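Local coordinates for protein protease VII (Escherichia coli, PDB 1I78) that cleaves polypeptides as an integral outer-membrane protease of the omptin family, built as a single beta barrel, at residues A[199-202]-A[203-206]. The protein carries 3 engineered substitutions. Residues are numbered along the deposited sequence; the frame is centred on the assembly and turned at random.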
loop_
_atom_site.group_PDB
_atom_site.type_symbol
_atom_site.label_atom_id
_atom_site.label_comp_id
_atom_site.label_asym_id
_atom_site.label_seq_id
_atom_site.Cartn_x
_atom_site.Cartn_y
_atom_site.Cartn_z
ATOM N N LYS A 199 -5.505 -12.952 0.376
ATOM C CA LYS A 199 -5.004 -12.723 -0.971
ATOM C C LYS A 199 -3.512 -12.943 -1.023
ATOM O O LYS A 199 -2.814 -12.713 -0.047
ATOM C CB LYS A 199 -5.299 -11.301 -1.458
ATOM C CG LYS A 199 -6.742 -11.032 -1.635
ATOM C CD LYS A 199 -7.017 -9.594 -2.017
ATOM C CE LYS A 199 -8.538 -9.355 -2.057
ATOM N NZ LYS A 199 -8.898 -7.981 -2.488
ATOM N N TYR A 200 -3.045 -13.377 -2.190
ATOM C CA TYR A 200 -1.645 -13.627 -2.454
ATOM C C TYR A 200 -1.292 -13.228 -3.878
ATOM O O TYR A 200 -2.105 -13.362 -4.795
ATOM C CB TYR A 200 -1.311 -15.102 -2.301
ATOM C CG TYR A 200 0.088 -15.415 -2.797
ATOM C CD1 TYR A 200 1.209 -15.011 -2.066
ATOM C CD2 TYR A 200 0.296 -16.071 -4.023
ATOM C CE1 TYR A 200 2.499 -15.246 -2.533
ATOM C CE2 TYR A 200 1.588 -16.309 -4.503
ATOM C CZ TYR A 200 2.680 -15.888 -3.750
ATOM O OH TYR A 200 3.958 -16.062 -4.212
ATOM N N SER A 201 -0.064 -12.756 -4.062
ATOM C CA SER A 201 0.410 -12.384 -5.379
ATOM C C SER A 201 1.917 -12.513 -5.482
ATOM O O SER A 201 2.653 -12.232 -4.531
ATOM C CB SER A 201 0.010 -10.954 -5.725
ATOM O OG SER A 201 0.514 -10.615 -7.008
ATOM N N GLY A 202 2.380 -12.952 -6.645
ATOM C CA GLY A 202 3.812 -13.072 -6.854
ATOM C C GLY A 202 4.130 -12.305 -8.113
ATOM O O GLY A 202 5.242 -12.342 -8.629
ATOM N N TRP A 203 3.137 -11.559 -8.580
ATOM C CA TRP A 203 3.250 -10.829 -9.834
ATOM C C TRP A 203 3.121 -9.326 -9.701
ATOM O O TRP A 203 2.870 -8.627 -10.681
ATOM C CB TRP A 203 2.184 -11.395 -10.774
ATOM C CG TRP A 203 2.143 -12.886 -10.624
ATOM C CD1 TRP A 203 3.105 -13.774 -11.035
ATOM C CD2 TRP A 203 1.209 -13.647 -9.840
ATOM N NE1 TRP A 203 2.836 -15.026 -10.540
ATOM C CE2 TRP A 203 1.678 -14.978 -9.806
ATOM C CE3 TRP A 203 0.027 -13.329 -9.156
ATOM C CZ2 TRP A 203 1.006 -15.993 -9.114
ATOM C CZ3 TRP A 203 -0.642 -14.340 -8.466
ATOM C CH2 TRP A 203 -0.146 -15.656 -8.453
ATOM N N VAL A 204 3.326 -8.829 -8.491
ATOM C CA VAL A 204 3.202 -7.411 -8.244
ATOM C C VAL A 204 4.282 -6.611 -8.943
ATOM O O VAL A 204 5.438 -7.041 -9.022
ATOM C CB VAL A 204 3.282 -7.086 -6.732
ATOM C CG1 VAL A 204 3.221 -5.589 -6.525
ATOM C CG2 VAL A 204 2.157 -7.770 -5.974
ATOM N N GLU A 205 3.877 -5.452 -9.457
ATOM C CA GLU A 205 4.776 -4.515 -10.093
ATOM C C GLU A 205 4.561 -3.141 -9.456
ATOM O O GLU A 205 3.505 -2.521 -9.612
ATOM C CB GLU A 205 4.524 -4.406 -11.595
ATOM C CG GLU A 205 5.341 -3.267 -12.224
ATOM C CD GLU A 205 5.185 -3.184 -13.733
ATOM O OE1 GLU A 205 4.967 -2.059 -14.242
ATOM O OE2 GLU A 205 5.287 -4.237 -14.410
ATOM N N SER A 206 5.570 -2.671 -8.736
ATOM C CA SER A 206 5.492 -1.374 -8.092
ATOM C C SER A 206 6.472 -0.395 -8.730
ATOM O O SER A 206 7.526 -0.764 -9.253
ATOM C CB SER A 206 5.764 -1.503 -6.588
ATOM O OG SER A 206 7.020 -2.105 -6.337
#
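Ser-201 reaches round the bend in strand 192-213 and accepts the backbone N-H of Trp-203 on its hydroxyl, OG to N 3.2 Å at a fairly straight 160°. With chi1 at 179° the hydroxyl lies beside the serine's own carbonyl carbon and faces the chain that follows, where the N-H of Trp-203 returns to it. The same hydroxyl is hydrogen-bonded to the carbonyl O of Pro-179 on the adjacent strand 169-189, so two partners fix its rotation. Beside it, CG2 of Val-204 packs against the serine on the buried side, 3.4 Å from OG and 3.8 Å from CB. The more exposed side is also close-packed near the bend: the indole of Trp-203 lies flat on Gly-202, whose CA sits over the five-membered ring in a CH-pi contact, 4.0 Å from the centroid, and CE3 comes 3.5 Å from OG of Ser-201. Looser, farther out, CH2 of the indole only grazes CE2 of Tyr-200 at 4.4 Å, while the tyrosine ring also meets that of Tyr-231. Backbone hydrogen bonds to strands 169-189 and 219-242 hold both arms, whose directions differ by 74°: an ST turn at the corner of a bent strand in the antiparallel beta barrel of an omptin.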